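Local atomic coordinates of hemolysin-related protein (Vibrio cholerae serotype O1, PDB entry 6MLT), a protein that is a secreted component of the biofilm matrix, binds calcium ions and probably helps the biofilm adhere, with a lectin domain that probably binds carbohydrate. Residues I513-G518 against M539-Y544; Q494-M499 against R546-N551. All coordinates share one frame; numbering follows the deposited sequence.

Overall arrangement
Both contacts lie on the beta-propeller, at the junction of two neighbouring four-stranded blades, away from the metal sites. Contact 1 joins the end of strand 509-514 and the loop after it to the end of strand 536-541 in the next blade. Contact 2 joins the hairpin turn between strands 490-494 and 498-502 to the loop before strand 553-559. In sequence, contact 1 is nested inside contact 2. Their centres are about 5 Å apart. Strands 498-502 and 509-514 are sheet neighbours, with M499 N 2.8 Å from I513 O. The amide of Q494 adds a hydrogen bond, NE2 to N515 O, also 2.8 Å.

Contact 1 of 2, residues I513-G518 against M539-Y544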
loop_
_atom_site.group_PDB
_atom_site.type_symbol
_atom_site.label_atom_id
_atom_site.label_comp_id
_atom_site.label_asym_id
_atom_site.label_seq_id
_atom_site.Cartn_x
_atom_site.Cartn_y
_atom_site.Cartn_z
ATOM N N ILE A 513 -22.668 -9.730 9.523
ATOM C CA ILE A 513 -23.563 -10.000 8.403
ATOM C C ILE A 513 -23.540 -11.497 8.146
ATOM O O ILE A 513 -22.462 -12.074 7.967
ATOM C CB ILE A 513 -23.136 -9.225 7.141
ATOM C CG1 ILE A 513 -23.356 -7.725 7.343
ATOM C CG2 ILE A 513 -23.888 -9.727 5.904
ATOM C CD1 ILE A 513 -22.762 -6.854 6.246
ATOM N N ALA A 514 -24.718 -12.122 8.126
ATOM C CA ALA A 514 -24.801 -13.539 7.804
ATOM C C ALA A 514 -24.364 -13.759 6.360
ATOM O O ALA A 514 -24.940 -13.178 5.434
ATOM C CB ALA A 514 -26.225 -14.048 8.020
ATOM N N ASN A 515 -23.352 -14.601 6.173
ATOM C CA ASN A 515 -22.765 -14.835 4.855
ATOM C C ASN A 515 -21.905 -16.084 4.956
ATOM O O ASN A 515 -20.932 -16.099 5.719
ATOM C CB ASN A 515 -21.935 -13.628 4.414
ATOM C CG ASN A 515 -21.537 -13.685 2.948
ATOM O OD1 ASN A 515 -22.367 -13.493 2.061
ATOM N ND2 ASN A 515 -20.257 -13.930 2.693
ATOM N N SER A 516 -22.261 -17.130 4.212
ATOM C CA SER A 516 -21.627 -18.431 4.377
ATOM C C SER A 516 -20.608 -18.709 3.279
ATOM O O SER A 516 -20.703 -18.195 2.160
ATOM C CB SER A 516 -22.663 -19.556 4.396
ATOM O OG SER A 516 -23.454 -19.573 3.218
ATOM N N SER A 517 -19.633 -19.554 3.616
ATOM C CA SER A 517 -18.641 -20.015 2.655
ATOM C C SER A 517 -17.912 -21.233 3.205
ATOM O O SER A 517 -17.625 -21.305 4.408
ATOM C CB SER A 517 -17.627 -18.911 2.326
ATOM O OG SER A 517 -16.660 -19.392 1.400
ATOM N N GLY A 518 -17.609 -22.186 2.318
ATOM C CA GLY A 518 -16.633 -23.211 2.654
ATOM C C GLY A 518 -15.272 -22.623 2.960
ATOM O O GLY A 518 -14.487 -23.233 3.696
ATOM N N MET A 539 -19.486 -8.903 -1.009
ATOM C CA MET A 539 -18.993 -10.180 -0.518
ATOM C C MET A 539 -19.611 -11.323 -1.311
ATOM O O MET A 539 -20.711 -11.206 -1.860
ATOM C CB MET A 539 -19.281 -10.360 0.981
ATOM C CG MET A 539 -20.742 -10.434 1.346
ATOM S SD MET A 539 -21.005 -10.318 3.132
ATOM C CE MET A 539 -20.608 -8.593 3.411
ATOM N N VAL A 540 -18.888 -12.436 -1.364
ATOM C CA VAL A 540 -19.322 -13.613 -2.106
ATOM C C VAL A 540 -19.712 -14.703 -1.118
ATOM O O VAL A 540 -19.239 -14.733 0.022
ATOM C CB VAL A 540 -18.223 -14.089 -3.079
ATOM C CG1 VAL A 540 -17.817 -12.949 -4.000
ATOM C CG2 VAL A 540 -17.010 -14.619 -2.311
ATOM N N ALA A 541 -20.591 -15.598 -1.562
ATOM C CA ALA A 541 -21.156 -16.602 -0.677
ATOM C C ALA A 541 -21.391 -17.899 -1.433
ATOM O O ALA A 541 -21.589 -17.909 -2.655
ATOM C CB ALA A 541 -22.474 -16.128 -0.055
ATOM N N ASN A 542 -21.377 -18.993 -0.677
ATOM C CA ASN A 542 -21.698 -20.310 -1.196
ATOM C C ASN A 542 -22.295 -21.125 -0.063
ATOM O O ASN A 542 -22.002 -20.885 1.114
ATOM C CB ASN A 542 -20.459 -20.998 -1.776
ATOM C CG ASN A 542 -19.317 -21.046 -0.788
ATOM O OD1 ASN A 542 -19.257 -21.935 0.064
ATOM N ND2 ASN A 542 -18.408 -20.080 -0.886
ATOM N N ASP A 543 -23.128 -22.100 -0.427
ATOM C CA ASP A 543 -23.854 -22.880 0.567
ATOM C C ASP A 543 -23.880 -24.364 0.221
ATOM O O ASP A 543 -24.781 -25.088 0.660
ATOM C CB ASP A 543 -25.287 -22.356 0.736
ATOM C CG ASP A 543 -26.068 -22.328 -0.567
ATOM O OD1 ASP A 543 -25.586 -22.882 -1.577
ATOM O OD2 ASP A 543 -27.179 -21.745 -0.571
ATOM N N TYR A 544 -22.887 -24.836 -0.538
ATOM C CA TYR A 544 -22.840 -26.246 -0.913
ATOM C C TYR A 544 -22.515 -27.135 0.283
ATOM O O TYR A 544 -22.878 -28.312 0.284
ATOM C CB TYR A 544 -21.804 -26.474 -2.024
ATOM C CG TYR A 544 -20.385 -26.197 -1.575
ATOM C CD1 TYR A 544 -19.623 -27.179 -0.941
ATOM C CD2 TYR A 544 -19.811 -24.949 -1.766
ATOM C CE1 TYR A 544 -18.333 -26.920 -0.518
ATOM C CE2 TYR A 544 -18.528 -24.681 -1.346
ATOM C CZ TYR A 544 -17.791 -25.670 -0.719
ATOM O OH TYR A 544 -16.508 -25.400 -0.290
#
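This contact is a blade-to-blade junction of the beta-propeller. Segment I513-G518 leaves the outermost strand of one blade. Segment M539-Y544 leaves strand 536-541 of the next, and the two run 45° apart. At the strand ends M539 packs on I513 and on the N515 carboxamide. The M539 side chain slides past that of N515 in the opposite direction, and its SD comes to 3.4 Å from N515 CG. A bend at the end of the M539 chain carries CE on to I513, where it meets CD1 at 4.0 Å. With chi1 at -168° the N515 side chain swings away from its own N, toward strand 536-541, and its ND2 donates to V540 O at 3.0 Å. V540 O lies close to the amide plane, but ND2 stands above the carbonyl plane of V540. N515 OD1 packs on A541 CB and accepts from N551 ND2.

Further along, most of the contact is hydrogen bonds. N542 N donates to S516 O at 3.0 Å, and the CA of A541 makes a CA-H...O contact with the same oxygen. S516 OG lies 2.9 Å from N542 O, but its proton has another acceptor within reach. The N542 carboxamide is held at both ends. Its ND2 donates to S517 OG at 3.0 Å and also to V31 O. S517 OG has E522 as its strongest partner. These bonds should fix the rotation of the buried amide. Beyond it, Y544 OH approaches G518 CA at 3.7 Å. The other end of the N542 amide makes a nearly straight bond: G518 N donates to OD1 at 2.8 Å (163°), in the carbonyl plane and on a lone pair.

Contact 2 of 2, residues Q494-M499 against R546-N551; sequences QDRLRM and RESQVN
R496 folds its side chain at chi2 (-56°) and chi3, which brings the guanidinium alongside S548 and E547. S548 carries OG between its backbone N and carbonyl carbon (chi1 49°). There OG receives R496 NH2 at 2.8 Å, at the guanidinium edge and tilted from its plane. The N-H...O angle is 149°. R496 NH1 reaches E547 OE1 at 3.6 Å, a loose salt bridge, and the backbone of E547 passes over one guanidinium face. R496 NE donates to S517 O. L497 supplies the apolar part: its CD2 meets V550 CG2 at 3.8 Å, the two side chains crossing at about a right angle.

R496 and L497 sit in the turn of a beta-hairpin, where D495 forms an Asx turn. D495 OD1 accepts from L497 N at 3.0 Å and from R498 N at 2.8 Å. D495 OD2 is gripped by R498 NE and NH2, the latter at 2.7 Å. D495 thus holds the turn that presents R496 and L497. The R496 charge has a long partner in E547 and a weak one in D545, so its short bonds to neutral oxygens probably do more to position it.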
loop_
_atom_site.group_PDB
_atom_site.type_symbol
_atom_site.label_atom_id
_atom_site.label_comp_id
_atom_site.label_asym_id
_atom_site.label_seq_id
_atom_site.Cartn_x
_atom_site.Cartn_y
_atom_site.Cartn_z
ATOM N N GLN A 494 -14.093 -12.890 7.363
ATOM C CA GLN A 494 -15.087 -13.864 6.943
ATOM C C GLN A 494 -14.764 -15.189 7.616
ATOM O O GLN A 494 -13.589 -15.553 7.734
ATOM C CB GLN A 494 -15.067 -14.027 5.416
ATOM C CG GLN A 494 -15.918 -15.166 4.879
ATOM C CD GLN A 494 -17.399 -14.847 4.944
ATOM O OE1 GLN A 494 -17.826 -13.766 4.548
ATOM N NE2 GLN A 494 -18.185 -15.778 5.461
ATOM N N ASP A 495 -15.795 -15.904 8.077
ATOM C CA ASP A 495 -15.581 -17.290 8.489
ATOM C C ASP A 495 -16.601 -18.194 7.804
ATOM O O ASP A 495 -17.004 -17.910 6.673
ATOM C CB ASP A 495 -15.584 -17.429 10.022
ATOM C CG ASP A 495 -16.942 -17.187 10.681
ATOM O OD1 ASP A 495 -17.962 -16.936 10.007
ATOM O OD2 ASP A 495 -16.968 -17.273 11.931
ATOM N N ARG A 496 -16.993 -19.304 8.436
ATOM C CA ARG A 496 -17.889 -20.236 7.754
ATOM C C ARG A 496 -19.289 -19.658 7.583
ATOM O O ARG A 496 -19.971 -19.981 6.604
ATOM C CB ARG A 496 -17.966 -21.564 8.514
ATOM C CG ARG A 496 -16.641 -22.347 8.600
ATOM C CD ARG A 496 -16.017 -22.639 7.237
ATOM N NE ARG A 496 -16.898 -23.395 6.348
ATOM C CZ ARG A 496 -17.111 -24.703 6.426
ATOM N NH1 ARG A 496 -16.521 -25.425 7.368
ATOM N NH2 ARG A 496 -17.929 -25.292 5.563
ATOM N N LEU A 497 -19.729 -18.793 8.501
ATOM C CA LEU A 497 -21.124 -18.369 8.552
ATOM C C LEU A 497 -21.340 -16.865 8.600
ATOM O O LEU A 497 -22.482 -16.428 8.423
ATOM C CB LEU A 497 -21.817 -18.983 9.777
ATOM C CG LEU A 497 -21.897 -20.507 9.813
ATOM C CD1 LEU A 497 -22.369 -20.991 11.173
ATOM C CD2 LEU A 497 -22.825 -21.012 8.712
ATOM N N ARG A 498 -20.304 -16.064 8.839
ATOM C CA ARG A 498 -20.476 -14.644 9.100
ATOM C C ARG A 498 -19.358 -13.848 8.452
ATOM O O ARG A 498 -18.200 -14.269 8.462
ATOM C CB ARG A 498 -20.466 -14.327 10.610
ATOM C CG ARG A 498 -21.122 -15.360 11.498
ATOM C CD ARG A 498 -20.659 -15.204 12.935
ATOM N NE ARG A 498 -19.311 -15.739 13.138
ATOM C CZ ARG A 498 -18.639 -15.656 14.282
ATOM N NH1 ARG A 498 -19.184 -15.050 15.331
ATOM N NH2 ARG A 498 -17.421 -16.175 14.382
ATOM N N MET A 499 -19.718 -12.698 7.901
ATOM C CA MET A 499 -18.777 -11.630 7.616
ATOM C C MET A 499 -18.847 -10.642 8.771
ATOM O O MET A 499 -19.933 -10.360 9.282
ATOM C CB MET A 499 -19.112 -10.948 6.283
ATOM C CG MET A 499 -18.207 -9.774 5.918
ATOM S SD MET A 499 -18.713 -8.215 6.701
ATOM C CE MET A 499 -17.280 -7.199 6.338
ATOM N N ARG A 546 -22.623 -28.433 4.224
ATOM C CA ARG A 546 -23.609 -28.466 5.301
ATOM C C ARG A 546 -23.210 -27.583 6.474
ATOM O O ARG A 546 -24.081 -27.079 7.190
ATOM C CB ARG A 546 -23.814 -29.906 5.780
ATOM N N GLU A 547 -21.912 -27.389 6.697
ATOM C CA GLU A 547 -21.435 -26.548 7.788
ATOM C C GLU A 547 -21.358 -25.071 7.419
ATOM O O GLU A 547 -20.901 -24.265 8.240
ATOM C CB GLU A 547 -20.061 -27.031 8.262
ATOM C CG GLU A 547 -20.087 -28.422 8.889
ATOM C CD GLU A 547 -18.752 -28.817 9.491
ATOM O OE1 GLU A 547 -17.708 -28.373 8.971
ATOM O OE2 GLU A 547 -18.749 -29.569 10.490
ATOM N N SER A 548 -21.786 -24.689 6.213
ATOM C CA SER A 548 -21.763 -23.282 5.814
ATOM C C SER A 548 -22.888 -23.074 4.796
ATOM O O SER A 548 -22.679 -22.786 3.618
ATOM C CB SER A 548 -20.398 -22.870 5.256
ATOM O OG SER A 548 -19.929 -23.777 4.274
ATOM N N GLN A 549 -24.125 -23.198 5.272
ATOM C CA GLN A 549 -25.305 -23.242 4.411
ATOM C C GLN A 549 -26.240 -22.096 4.787
ATOM O O GLN A 549 -27.246 -22.294 5.470
ATOM C CB GLN A 549 -25.983 -24.614 4.549
ATOM C CG GLN A 549 -26.790 -25.035 3.341
ATOM C CD GLN A 549 -26.851 -26.541 3.194
ATOM O OE1 GLN A 549 -27.463 -27.226 4.009
ATOM N NE2 GLN A 549 -26.199 -27.070 2.157
ATOM N N VAL A 550 -25.902 -20.887 4.336
ATOM C CA VAL A 550 -26.725 -19.711 4.599
ATOM C C VAL A 550 -27.215 -19.125 3.282
ATOM O O VAL A 550 -28.420 -18.930 3.086
ATOM C CB VAL A 550 -25.953 -18.648 5.398
ATOM C CG1 VAL A 550 -26.796 -17.370 5.552
ATOM C CG2 VAL A 550 -25.553 -19.192 6.759
ATOM N N ASN A 551 -26.282 -18.822 2.381
ATOM C CA ASN A 551 -26.624 -18.135 1.143
ATOM C C ASN A 551 -25.584 -18.464 0.082
ATOM O O ASN A 551 -24.573 -19.118 0.352
ATOM C CB ASN A 551 -26.742 -16.621 1.372
ATOM C CG ASN A 551 -25.453 -15.993 1.899
ATOM O OD1 ASN A 551 -24.677 -16.633 2.601
ATOM N ND2 ASN A 551 -25.230 -14.731 1.559
#